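PDB 7C6O: cobalamin biosynthesis protein CobN from Mycobacterium tuberculosis, which probably serves as the large, catalytic subunit of cobaltochelatase, the enzyme that inserts cobalt into the corrin ring during cobalamin biosynthesis. Local coordinates for residues Leu854-Gly859 / Pro909-Ala914; Ala894-Ala899 / Gly1098-Pro1103; Ala1057-Asp1062 / Asp1072-Tyr1077. All coordinates share one frame; numbering follows the deposited sequence. Where two conformers were deposited one is given.

Contact 1 of 3, residues Leu854-Gly859 / Pro909-Ala914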
ATOM      1  N   LEU A 854      11.209 -14.551  -8.213  1.00 19.80           N
ATOM      2  CA  LEU A 854      10.134 -14.710  -9.188  1.00 17.42           C
ATOM      3  C   LEU A 854       9.835 -13.393  -9.891  1.00 18.29           C
ATOM      4  O   LEU A 854       9.580 -13.372 -11.101  1.00 20.15           O
ATOM      5  CB  LEU A 854       8.873 -15.251  -8.515  1.00 18.94           C
ATOM      6  CG  LEU A 854       8.881 -16.725  -8.108  1.00 23.54           C
ATOM      7  CD1 LEU A 854       7.532 -17.114  -7.518  1.00 21.52           C
ATOM      8  CD2 LEU A 854       9.228 -17.602  -9.301  1.00 24.17           C
ATOM      9  N   ALA A 855       9.851 -12.282  -9.148  1.00 16.84           N
ATOM     10  CA  ALA A 855       9.632 -10.981  -9.768  1.00 19.04           C
ATOM     11  C   ALA A 855      10.775 -10.610 -10.701  1.00 18.93           C
ATOM     12  O   ALA A 855      10.544  -9.970 -11.735  1.00 16.99           O
ATOM     13  CB  ALA A 855       9.451  -9.909  -8.691  1.00 16.59           C
ATOM     14  N   TRP A 856      12.006 -11.000 -10.356  1.00 20.33           N
ATOM     15  CA  TRP A 856      13.132 -10.778 -11.256  1.00 17.21           C
ATOM     16  C   TRP A 856      12.905 -11.465 -12.595  1.00 18.55           C
ATOM     17  O   TRP A 856      13.175 -10.881 -13.651  1.00 17.66           O
ATOM     18  CB  TRP A 856      14.428 -11.266 -10.608  1.00 18.07           C
ATOM     19  CG  TRP A 856      15.598 -11.274 -11.545  1.00 20.30           C
ATOM     20  CD1 TRP A 856      16.291 -12.367 -11.983  1.00 21.98           C
ATOM     21  CD2 TRP A 856      16.205 -10.137 -12.171  1.00 20.49           C
ATOM     22  NE1 TRP A 856      17.295 -11.979 -12.839  1.00 22.56           N
ATOM     23  CE2 TRP A 856      17.264 -10.615 -12.970  1.00 24.10           C
ATOM     24  CE3 TRP A 856      15.956  -8.762 -12.132  1.00 18.29           C
ATOM     25  CZ2 TRP A 856      18.073  -9.767 -13.721  1.00 23.48           C
ATOM     26  CZ3 TRP A 856      16.761  -7.921 -12.878  1.00 20.72           C
ATOM     27  CH2 TRP A 856      17.806  -8.426 -13.663  1.00 22.59           C
ATOM     28  N   GLU A 857      12.420 -12.710 -12.570  0.51 18.55           N
ATOM     29  CA  GLU A 857      12.108 -13.410 -13.813  0.51 19.51           C
ATOM     30  C   GLU A 857      11.084 -12.640 -14.632  0.51 17.94           C
ATOM     31  O   GLU A 857      11.229 -12.499 -15.852  0.51 17.11           O
ATOM     32  CB  GLU A 857      11.589 -14.818 -13.515  0.51 20.99           C
ATOM     33  CG  GLU A 857      12.545 -15.711 -12.750  0.51 23.11           C
ATOM     34  CD  GLU A 857      12.051 -17.143 -12.674  0.51 25.86           C
ATOM     35  OE1 GLU A 857      11.277 -17.551 -13.565  0.51 29.60           O
ATOM     36  OE2 GLU A 857      12.430 -17.857 -11.724  0.51 30.16           O
ATOM     37  N   ALA A 858      10.039 -12.134 -13.974  1.00 16.43           N
ATOM     38  CA  ALA A 858       8.999 -11.402 -14.687  1.00 17.12           C
ATOM     39  C   ALA A 858       9.526 -10.087 -15.246  1.00 16.44           C
ATOM     40  O   ALA A 858       9.218  -9.724 -16.387  1.00 19.19           O
ATOM     41  CB  ALA A 858       7.807 -11.151 -13.763  1.00 19.34           C
ATOM     42  N   GLY A 859      10.320  -9.359 -14.459  1.00 14.78           N
ATOM     43  CA  GLY A 859      10.853  -8.092 -14.932  1.00 17.42           C
ATOM     44  C   GLY A 859      11.757  -8.252 -16.139  1.00 16.73           C
ATOM     45  O   GLY A 859      11.726  -7.433 -17.062  1.00 16.09           O
ATOM     46  N   PRO A 909      19.895  -8.167  -9.354  1.00 22.52           N
ATOM     47  CA  PRO A 909      19.849  -8.101  -7.891  1.00 20.09           C
ATOM     48  C   PRO A 909      20.697  -9.202  -7.273  1.00 20.89           C
ATOM     49  O   PRO A 909      20.985 -10.228  -7.892  1.00 20.60           O
ATOM     50  CB  PRO A 909      18.363  -8.301  -7.561  1.00 20.62           C
ATOM     51  CG  PRO A 909      17.633  -8.189  -8.871  1.00 21.80           C
ATOM     52  CD  PRO A 909      18.608  -8.600  -9.923  1.00 21.62           C
ATOM     53  N   VAL A 910      21.099  -8.966  -6.027  1.00 21.65           N
ATOM     54  CA  VAL A 910      21.848  -9.933  -5.229  1.00 23.60           C
ATOM     55  C   VAL A 910      21.053 -10.190  -3.957  1.00 22.54           C
ATOM     56  O   VAL A 910      20.787  -9.258  -3.188  1.00 24.07           O
ATOM     57  CB  VAL A 910      23.266  -9.435  -4.903  1.00 25.05           C
ATOM     58  CG1 VAL A 910      23.993 -10.441  -4.023  1.00 26.79           C
ATOM     59  CG2 VAL A 910      24.046  -9.187  -6.184  1.00 23.19           C
ATOM     60  N   TRP A 911      20.670 -11.445  -3.743  1.00 22.40           N
ATOM     61  CA  TRP A 911      19.830 -11.825  -2.618  1.00 21.71           C
ATOM     62  C   TRP A 911      20.646 -12.496  -1.522  1.00 25.59           C
ATOM     63  O   TRP A 911      21.623 -13.201  -1.788  1.00 22.67           O
ATOM     64  CB  TRP A 911      18.718 -12.781  -3.057  1.00 22.73           C
ATOM     65  CG  TRP A 911      17.684 -12.179  -3.958  1.00 22.50           C
ATOM     66  CD1 TRP A 911      16.528 -11.560  -3.581  1.00 23.87           C
ATOM     67  CD2 TRP A 911      17.700 -12.159  -5.390  1.00 24.26           C
ATOM     68  NE1 TRP A 911      15.826 -11.147  -4.690  1.00 20.87           N
ATOM     69  CE2 TRP A 911      16.525 -11.504  -5.813  1.00 22.16           C
ATOM     70  CE3 TRP A 911      18.597 -12.629  -6.356  1.00 25.04           C
ATOM     71  CZ2 TRP A 911      16.225 -11.306  -7.160  1.00 22.31           C
ATOM     72  CZ3 TRP A 911      18.297 -12.431  -7.692  1.00 25.08           C
ATOM     73  CH2 TRP A 911      17.121 -11.774  -8.082  1.00 23.98           C
ATOM     74  N   ASP A 912      20.226 -12.269  -0.281  1.00 25.99           N
ATOM     75  CA  ASP A 912      20.632 -13.093   0.851  1.00 29.84           C
ATOM     76  C   ASP A 912      19.656 -14.260   0.929  1.00 32.69           C
ATOM     77  O   ASP A 912      18.475 -14.067   1.231  1.00 31.38           O
ATOM     78  CB  ASP A 912      20.629 -12.284   2.144  1.00 30.74           C
ATOM     79  CG  ASP A 912      20.918 -13.135   3.363  1.00 37.99           C
ATOM     80  OD1 ASP A 912      22.109 -13.379   3.652  1.00 41.28           O
ATOM     81  OD2 ASP A 912      19.955 -13.567   4.030  1.00 39.78           O
ATOM     82  N   ASP A 913      20.139 -15.473   0.649  1.00 35.98           N
ATOM     83  CA  ASP A 913      19.232 -16.609   0.519  1.00 39.04           C
ATOM     84  C   ASP A 913      18.530 -16.962   1.825  1.00 35.55           C
ATOM     85  O   ASP A 913      17.451 -17.564   1.787  1.00 38.48           O
ATOM     86  CB  ASP A 913      19.980 -17.828  -0.024  1.00 44.57           C
ATOM     87  CG  ASP A 913      20.097 -17.809  -1.538  0.44 47.52           C
ATOM     88  OD1 ASP A 913      19.668 -16.813  -2.158  1.00 48.45           O
ATOM     89  OD2 ASP A 913      20.611 -18.795  -2.110  0.46 48.98           O
ATOM     90  N   ALA A 914      19.104 -16.599   2.972  1.00 30.05           N
ATOM     91  CA  ALA A 914      18.435 -16.849   4.245  1.00 32.00           C
ATOM     92  C   ALA A 914      17.183 -15.987   4.385  1.00 35.52           C
ATOM     93  O   ALA A 914      16.062 -16.502   4.443  1.00 37.87           O
ATOM     94  CB  ALA A 914      19.401 -16.594   5.404  1.00 30.84           C
TER
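Pro-909 lays its CD over the indole of Trp-856, 3.5 Å from the centroid of the six-membered ring and only 12° off the ring normal, a well-formed CH-pi contact. Its CG follows more loosely, reaching CE3 of Trp-856 at 3.7 Å. The indole is carried out from helix 853-874 toward the strand because CG of Trp-856 stands anti to the backbone N (chi1 171°).

Trp-911, two residues further along the strand, comes to the base of the same side chain with the edge of its six-membered ring. Its CH2 lies 3.7 Å from CB of Trp-856 and 3.8 Å from CG, and the two indoles form an offset edge-to-face pair with planes 67° apart. CB of Pro-909 also sits above one face of the Trp-911 ring, which ties the two strand residues to each other as well as to the helix. At its polar end Trp-911 hands its NE1 proton to the carbonyl of Pro-851, just ahead of the helix, while Ala-899 and Leu-902 of helix 896-905 also touch Trp-856.

Between these two segments the join is thus apolar and aromatic, dependent on shape and ring orientation, while the indole N-H of Trp-911 is satisfied by Pro-851.

Contact 2 of 3, residues Ala894-Ala899 / Gly1098-Pro1103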
ATOM      1  N   ALA A 894       5.467  -8.624  -5.880  1.00 14.19           N
ATOM      2  CA  ALA A 894       6.775  -8.678  -5.229  1.00 17.31           C
ATOM      3  C   ALA A 894       7.866  -8.014  -6.068  1.00 19.24           C
ATOM      4  O   ALA A 894       9.049  -8.328  -5.910  1.00 17.65           O
ATOM      5  CB  ALA A 894       7.174 -10.115  -4.863  1.00 18.06           C
ATOM      6  N   GLY A 895       7.489  -7.103  -6.969  1.00 18.43           N
ATOM      7  CA  GLY A 895       8.450  -6.189  -7.561  1.00 16.06           C
ATOM      8  C   GLY A 895       8.742  -6.317  -9.046  1.00 17.50           C
ATOM      9  O   GLY A 895       9.876  -6.065  -9.466  1.00 17.37           O
ATOM     10  N   ASP A 896       7.737  -6.672  -9.854  1.00 15.96           N
ATOM     11  CA  ASP A 896       7.957  -6.824 -11.293  1.00 14.01           C
ATOM     12  C   ASP A 896       8.495  -5.540 -11.919  1.00 15.49           C
ATOM     13  O   ASP A 896       9.446  -5.575 -12.710  1.00 13.86           O
ATOM     14  CB  ASP A 896       6.662  -7.239 -11.991  1.00 14.02           C
ATOM     15  CG  ASP A 896       6.299  -8.690 -11.751  1.00 16.90           C
ATOM     16  OD1 ASP A 896       6.957  -9.346 -10.918  1.00 16.81           O
ATOM     17  OD2 ASP A 896       5.349  -9.173 -12.403  1.00 15.73           O
ATOM     18  N   ASP A 897       7.875  -4.398 -11.598  1.00 12.39           N
ATOM     19  CA  ASP A 897       8.316  -3.114 -12.149  1.00 15.97           C
ATOM     20  C   ASP A 897       9.779  -2.850 -11.827  1.00 15.83           C
ATOM     21  O   ASP A 897      10.549  -2.402 -12.685  1.00 15.88           O
ATOM     22  CB  ASP A 897       7.471  -1.968 -11.588  1.00 16.86           C
ATOM     23  CG  ASP A 897       6.046  -1.962 -12.098  1.00 17.79           C
ATOM     24  OD1 ASP A 897       5.724  -2.695 -13.058  1.00 17.74           O
ATOM     25  OD2 ASP A 897       5.244  -1.194 -11.519  1.00 17.19           O
ATOM     26  N   ILE A 898      10.163  -3.082 -10.572  1.00 14.62           N
ATOM     27  CA  ILE A 898      11.530  -2.811 -10.135  1.00 15.44           C
ATOM     28  C   ILE A 898      12.513  -3.663 -10.924  1.00 17.01           C
ATOM     29  O   ILE A 898      13.547  -3.177 -11.397  1.00 18.50           O
ATOM     30  CB  ILE A 898      11.661  -3.059  -8.623  1.00 14.42           C
ATOM     31  CG1 ILE A 898      10.615  -2.244  -7.856  1.00 15.42           C
ATOM     32  CG2 ILE A 898      13.075  -2.742  -8.156  1.00 14.57           C
ATOM     33  CD1 ILE A 898      10.259  -2.834  -6.506  1.00 15.92           C
ATOM     34  N   ALA A 899      12.199  -4.952 -11.073  1.00 17.22           N
ATOM     35  CA  ALA A 899      13.068  -5.850 -11.825  1.00 17.20           C
ATOM     36  C   ALA A 899      13.187  -5.417 -13.281  1.00 16.68           C
ATOM     37  O   ALA A 899      14.254  -5.554 -13.890  1.00 18.27           O
ATOM     38  CB  ALA A 899      12.542  -7.280 -11.730  1.00 16.63           C
ATOM     39  N   GLY A1098       2.652  -3.219 -20.657  1.00 12.33           N
ATOM     40  CA  GLY A1098       3.209  -4.518 -20.333  1.00 12.79           C
ATOM     41  C   GLY A1098       2.207  -5.349 -19.558  1.00 16.67           C
ATOM     42  O   GLY A1098       1.770  -4.946 -18.478  1.00 16.75           O
ATOM     43  N   ASP A1099       1.818  -6.502 -20.095  1.00 15.61           N
ATOM     44  CA  ASP A1099       0.799  -7.346 -19.476  1.00 14.83           C
ATOM     45  C   ASP A1099       1.503  -8.397 -18.625  1.00 14.66           C
ATOM     46  O   ASP A1099       1.996  -9.403 -19.143  1.00 19.20           O
ATOM     47  CB  ASP A1099      -0.094  -7.984 -20.539  1.00 13.86           C
ATOM     48  CG  ASP A1099      -1.278  -8.737 -19.943  1.00 17.13           C
ATOM     49  OD1 ASP A1099      -1.329  -8.916 -18.708  1.00 18.30           O
ATOM     50  OD2 ASP A1099      -2.166  -9.151 -20.721  1.00 16.83           O
ATOM     51  N   ASN A1100       1.541  -8.170 -17.312  1.00 14.38           N
ATOM     52  CA  ASN A1100       2.049  -9.159 -16.368  1.00 14.11           C
ATOM     53  C   ASN A1100       0.936  -9.676 -15.457  1.00 15.97           C
ATOM     54  O   ASN A1100       1.158  -9.965 -14.281  1.00 15.29           O
ATOM     55  CB  ASN A1100       3.223  -8.607 -15.555  1.00 13.12           C
ATOM     56  CG  ASN A1100       2.881  -7.342 -14.775  1.00 14.97           C
ATOM     57  OD1 ASN A1100       2.046  -6.539 -15.189  1.00 12.64           O
ATOM     58  ND2 ASN A1100       3.560  -7.148 -13.645  1.00 13.86           N
ATOM     59  N   THR A1101      -0.279  -9.800 -16.001  1.00 16.74           N
ATOM     60  CA  THR A1101      -1.336 -10.500 -15.277  1.00 16.31           C
ATOM     61  C   THR A1101      -1.037 -11.989 -15.176  1.00 19.95           C
ATOM     62  O   THR A1101      -1.483 -12.650 -14.231  1.00 22.08           O
ATOM     63  CB  THR A1101      -2.692 -10.287 -15.956  1.00 18.20           C
ATOM     64  OG1 THR A1101      -2.622 -10.712 -17.327  1.00 15.04           O
ATOM     65  CG2 THR A1101      -3.103  -8.823 -15.892  1.00 19.63           C
ATOM     66  N   ARG A1102      -0.287 -12.527 -16.133  1.00 17.01           N
ATOM     67  CA  ARG A1102       0.132 -13.928 -16.137  1.00 21.57           C
ATOM     68  C   ARG A1102       1.651 -13.968 -16.204  1.00 23.89           C
ATOM     69  O   ARG A1102       2.233 -13.778 -17.288  1.00 26.28           O
ATOM     70  CB  ARG A1102      -0.485 -14.678 -17.317  1.00 25.13           C
ATOM     71  CG  ARG A1102      -2.007 -14.731 -17.280  1.00 29.13           C
ATOM     72  CD  ARG A1102      -2.604 -14.830 -18.681  1.00 33.16           C
ATOM     73  NE  ARG A1102      -2.117 -15.995 -19.416  1.00 35.97           N
ATOM     74  CZ  ARG A1102      -2.510 -16.319 -20.645  1.00 36.86           C
ATOM     75  NH1 ARG A1102      -3.397 -15.568 -21.282  1.00 37.74           N
ATOM     76  NH2 ARG A1102      -2.015 -17.397 -21.238  1.00 35.21           N
ATOM     77  N   PRO A1103       2.337 -14.194 -15.080  1.00 25.58           N
ATOM     78  CA  PRO A1103       3.810 -14.148 -15.094  1.00 25.33           C
ATOM     79  C   PRO A1103       4.451 -15.162 -16.025  1.00 28.28           C
ATOM     80  O   PRO A1103       5.594 -14.951 -16.446  1.00 27.63           O
ATOM     81  CB  PRO A1103       4.184 -14.424 -13.631  1.00 28.34           C
ATOM     82  CG  PRO A1103       2.963 -14.069 -12.846  1.00 26.38           C
ATOM     83  CD  PRO A1103       1.799 -14.404 -13.726  1.00 23.92           C
TER
HETATM   84  O   HOH W   1       3.734  -4.641 -12.005  1.00 16.86           O
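OD2 of Asp-896 accepts a hydrogen bond from ND2 of Asn-1100 and forms a salt bridge with NH2 of Arg-830, so two groups from different parts of the chain hold one buried carboxylate oxygen. The hydrogen bond from ND2 of Asn-1100 to OD2 of Asp-896 is 3.0 Å long and nearly straight, 168° at the hydrogen. The donor arrives on the anti side of the oxygen, which lies close to the amide plane of Asn-1100, although the carboxylate and amide planes are turned 47° apart.

Asn-1100 reaches across with its CG between its own backbone N and carbonyl carbon (chi1 58°). Its ND2 also serves a water, 3.0 Å away, which in turn donates to OD1 of Asp-897 over 3.0 Å. One amide nitrogen therefore addresses two consecutive aspartates, directly and through the water. Asp-897 OD1 has a further donor in Asn-1060 ND2, and Arg-830 also binds the carbonyl of Asn-1100.

The turn that presents Asn-1100 is itself braced. OD1 of Asp-1099 accepts from Thr-1101 N at 3.0 Å, closing an Asx turn, and from Thr-1101 OG1 at 2.6 Å, while OD2 meets Arg-1064, Arg-1107 and Arg-1109. On the other side, Gly-895 is the N-cap residue of helix 896-905. What results is a helix N-terminus joined by buried polar groups to an Asx turn at the C-terminal end of strand 1094-1099, which runs parallel to strand 1056-1061 in a mixed sheet.

Contact 3 of 3, residues Ala1057-Asp1062 / Asp1072-Tyr1077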
ATOM      1  N   ALA A1057       6.854   5.186 -23.556  1.00 13.75           N
ATOM      2  CA  ALA A1057       6.212   5.375 -22.260  1.00 17.43           C
ATOM      3  C   ALA A1057       5.456   4.098 -21.912  1.00 16.51           C
ATOM      4  O   ALA A1057       4.531   3.706 -22.631  1.00 14.81           O
ATOM      5  CB  ALA A1057       5.275   6.582 -22.283  1.00 17.15           C
ATOM      6  N   ALA A1058       5.849   3.447 -20.821  1.00 15.68           N
ATOM      7  CA  ALA A1058       5.331   2.130 -20.489  1.00 15.69           C
ATOM      8  C   ALA A1058       4.603   2.145 -19.152  1.00 15.31           C
ATOM      9  O   ALA A1058       4.971   2.875 -18.228  1.00 14.72           O
ATOM     10  CB  ALA A1058       6.458   1.088 -20.450  1.00 14.83           C
ATOM     11  N   LYS A1059       3.556   1.329 -19.071  1.00 14.51           N
ATOM     12  CA  LYS A1059       2.850   1.048 -17.830  1.00 12.25           C
ATOM     13  C   LYS A1059       2.459  -0.419 -17.847  1.00 11.17           C
ATOM     14  O   LYS A1059       2.063  -0.945 -18.889  1.00 11.66           O
ATOM     15  CB  LYS A1059       1.600   1.923 -17.661  1.00 12.16           C
ATOM     16  CG  LYS A1059       0.838   1.664 -16.363  1.00 14.13           C
ATOM     17  CD  LYS A1059       1.681   2.049 -15.158  1.00 13.02           C
ATOM     18  CE  LYS A1059       0.993   1.707 -13.841  1.00 15.50           C
ATOM     19  NZ  LYS A1059       1.072   0.258 -13.481  1.00 15.39           N
ATOM     20  N   ASN A1060       2.579  -1.082 -16.706  1.00  8.94           N
ATOM     21  CA  ASN A1060       2.276  -2.502 -16.629  1.00 11.58           C
ATOM     22  C   ASN A1060       0.918  -2.723 -15.976  1.00 14.64           C
ATOM     23  O   ASN A1060       0.555  -2.032 -15.021  1.00 16.28           O
ATOM     24  CB  ASN A1060       3.372  -3.244 -15.867  1.00 13.99           C
ATOM     25  CG  ASN A1060       4.705  -3.204 -16.594  1.00 14.37           C
ATOM     26  OD1 ASN A1060       4.750  -3.216 -17.826  1.00 14.72           O
ATOM     27  ND2 ASN A1060       5.793  -3.148 -15.838  1.00 13.53           N
ATOM     28  N   THR A1061       0.159  -3.671 -16.526  1.00 15.70           N
ATOM     29  CA  THR A1061      -1.130  -4.091 -15.985  1.00 16.33           C
ATOM     30  C   THR A1061      -0.918  -5.458 -15.352  1.00 14.54           C
ATOM     31  O   THR A1061      -0.719  -6.450 -16.060  1.00 15.30           O
ATOM     32  CB  THR A1061      -2.200  -4.146 -17.072  1.00 19.78           C
ATOM     33  OG1 THR A1061      -1.794  -5.062 -18.097  1.00 18.63           O
ATOM     34  CG2 THR A1061      -2.402  -2.774 -17.685  1.00 20.55           C
ATOM     35  N   ASP A1062      -0.966  -5.512 -14.023  1.00 14.29           N
ATOM     36  CA  ASP A1062      -0.605  -6.705 -13.276  0.60 17.40           C
ATOM     37  C   ASP A1062      -1.783  -7.398 -12.610  1.00 20.71           C
ATOM     38  O   ASP A1062      -1.597  -8.470 -12.023  1.00 23.27           O
ATOM     39  CB  ASP A1062       0.441  -6.348 -12.211  0.60 19.18           C
ATOM     40  CG  ASP A1062       0.141  -5.026 -11.524  0.60 19.72           C
ATOM     41  OD1 ASP A1062      -1.039  -4.618 -11.479  0.60 19.87           O
ATOM     42  OD2 ASP A1062       1.094  -4.385 -11.039  0.60 20.69           O
ATOM     43  N   ASP A1072      -8.662   5.864 -12.697  1.00 21.41           N
ATOM     44  CA  ASP A1072      -8.090   7.112 -13.183  1.00 20.78           C
ATOM     45  C   ASP A1072      -6.566   7.100 -13.176  1.00 14.87           C
ATOM     46  O   ASP A1072      -5.949   7.909 -13.877  1.00 17.65           O
ATOM     47  CB  ASP A1072      -8.586   8.273 -12.327  1.00 29.76           C
ATOM     48  CG  ASP A1072      -8.357   8.033 -10.848  1.00 36.18           C
ATOM     49  OD1 ASP A1072      -9.113   7.237 -10.250  1.00 39.21           O
ATOM     50  OD2 ASP A1072      -7.401   8.614 -10.295  1.00 38.83           O
ATOM     51  N   ASP A1073      -5.948   6.210 -12.401  1.00 15.82           N
ATOM     52  CA  ASP A1073      -4.503   6.289 -12.208  1.00 15.85           C
ATOM     53  C   ASP A1073      -3.734   5.963 -13.481  1.00 12.29           C
ATOM     54  O   ASP A1073      -2.632   6.486 -13.685  1.00 12.90           O
ATOM     55  CB  ASP A1073      -4.083   5.362 -11.070  1.00 19.29           C
ATOM     56  CG  ASP A1073      -4.520   5.880  -9.715  1.00 28.54           C
ATOM     57  OD1 ASP A1073      -4.320   7.086  -9.447  1.00 31.21           O
ATOM     58  OD2 ASP A1073      -5.074   5.088  -8.927  1.00 32.25           O
ATOM     59  N   TYR A1074      -4.289   5.120 -14.354  1.00 11.47           N
ATOM     60  CA  TYR A1074      -3.559   4.752 -15.561  1.00 10.76           C
ATOM     61  C   TYR A1074      -3.409   5.946 -16.496  1.00 11.51           C
ATOM     62  O   TYR A1074      -2.295   6.271 -16.922  1.00 13.31           O
ATOM     63  CB  TYR A1074      -4.237   3.569 -16.258  1.00  8.43           C
ATOM     64  CG  TYR A1074      -4.093   2.292 -15.464  1.00 11.23           C
ATOM     65  CD1 TYR A1074      -2.939   1.523 -15.553  1.00  9.80           C
ATOM     66  CD2 TYR A1074      -5.094   1.873 -14.598  1.00 13.59           C
ATOM     67  CE1 TYR A1074      -2.793   0.365 -14.811  1.00 14.78           C
ATOM     68  CE2 TYR A1074      -4.959   0.714 -13.855  1.00 15.72           C
ATOM     69  CZ  TYR A1074      -3.807  -0.034 -13.964  1.00 17.19           C
ATOM     70  OH  TYR A1074      -3.670  -1.187 -13.226  1.00 20.18           O
ATOM     71  N   PHE A1075      -4.508   6.639 -16.810  1.00 13.62           N
ATOM     72  CA  PHE A1075      -4.364   7.775 -17.715  1.00 12.43           C
ATOM     73  C   PHE A1075      -3.578   8.907 -17.061  1.00 11.68           C
ATOM     74  O   PHE A1075      -2.871   9.642 -17.755  1.00 15.69           O
ATOM     75  CB  PHE A1075      -5.736   8.245 -18.233  1.00 12.16           C
ATOM     76  CG  PHE A1075      -6.433   9.273 -17.365  1.00 13.01           C
ATOM     77  CD1 PHE A1075      -6.115  10.625 -17.458  1.00 13.92           C
ATOM     78  CD2 PHE A1075      -7.451   8.892 -16.506  1.00 15.54           C
ATOM     79  CE1 PHE A1075      -6.767  11.567 -16.674  1.00 14.14           C
ATOM     80  CE2 PHE A1075      -8.112   9.828 -15.723  1.00 18.31           C
ATOM     81  CZ  PHE A1075      -7.767  11.169 -15.805  1.00 13.94           C
ATOM     82  N   GLN A1076      -3.658   9.042 -15.736  1.00 10.29           N
ATOM     83  CA  GLN A1076      -2.906  10.096 -15.058  1.00 11.98           C
ATOM     84  C   GLN A1076      -1.405   9.885 -15.204  1.00 13.60           C
ATOM     85  O   GLN A1076      -0.671  10.802 -15.594  1.00 17.02           O
ATOM     86  CB  GLN A1076      -3.282  10.149 -13.580  1.00 13.71           C
ATOM     87  CG  GLN A1076      -4.626  10.770 -13.288  1.00 18.78           C
ATOM     88  CD  GLN A1076      -4.719  11.238 -11.851  1.00 21.77           C
ATOM     89  OE1 GLN A1076      -4.224  12.309 -11.506  1.00 20.73           O
ATOM     90  NE2 GLN A1076      -5.344  10.429 -11.003  1.00 23.34           N
ATOM     91  N   TYR A1077      -0.929   8.681 -14.885  1.00 12.74           N
ATOM     92  CA  TYR A1077       0.504   8.401 -14.919  1.00 12.67           C
ATOM     93  C   TYR A1077       0.975   8.068 -16.330  1.00 12.53           C
ATOM     94  O   TYR A1077       1.904   8.696 -16.853  1.00 11.42           O
ATOM     95  CB  TYR A1077       0.835   7.255 -13.960  1.00 13.15           C
ATOM     96  CG  TYR A1077       0.857   7.668 -12.510  1.00 15.12           C
ATOM     97  CD1 TYR A1077      -0.316   7.731 -11.767  1.00 15.48           C
ATOM     98  CD2 TYR A1077       2.052   7.997 -11.881  1.00 17.94           C
ATOM     99  CE1 TYR A1077      -0.300   8.112 -10.438  1.00 17.92           C
ATOM    100  CE2 TYR A1077       2.076   8.378 -10.554  1.00 16.98           C
ATOM    101  CZ  TYR A1077       0.899   8.432  -9.839  1.00 19.91           C
ATOM    102  OH  TYR A1077       0.921   8.807  -8.520  1.00 25.22           O
TER
HETATM  103  O   HOH W   2      -0.914  -1.582 -11.985  1.00 24.99           O
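Lys-1059 leaves its strand toward helix 1072-1089, with CG anti to the backbone N (chi1 -180°), and bends at chi2 and chi4 to run past the edge of the Tyr-1074 ring. Beyond CB, its CG lies near the plane of that ring, 3.9 Å from CD1. CD carries the chain onward, and CE and NZ both lie 4.1 Å from CE1 of Tyr-1074. At the tip, NZ curls back to the strand and gives a 2.8 Å hydrogen bond to the carbonyl O of Asn-1060, in the carbonyl plane. It also donates to a water at 3.1 Å, which is hydrogen-bonded to OH of Tyr-1074 over 3.0 Å and so links the two tips.

The phenol OH also has a protein partner, NE2 of His-1066. Trp-886 packs against both principal side chains, making a cation-pi contact with Lys-1059 and an edge-to-face pair with Tyr-1074. The buried ammonium thus has a carbonyl, a water and an aromatic ring around it.

The axes of strand 1057-1061 and helix 1072-1077 come within 9.9 Å at their closest, and their directions are 163° apart, as expected for the first strand and the helix of a beta-alpha-beta crossover; strand 1094-1099 completes the unit.

In the fold
From the N-terminal side, helix 853-874 comes first, and contact 1 closes the loop from it to strand 907-911. Contact 2 starts within that loop, at helix 896-905, and reaches forward to the end of strand 1094-1099, so contacts 1 and 2 cross along the chain. They also touch, where Ala-855 and Ala-858 pack on Asp-896. Contact 3 is a short local closure between strand 1056-1061 and helix 1072-1089, wholly within the span of contact 2 and following contact 1 in series. Strands 1056-1061 and 1094-1099 are neighbours in the eight-stranded mixed sheet, joining contacts 2 and 3, whereas contact 1 lies about 24 Å from contact 3, centre to centre.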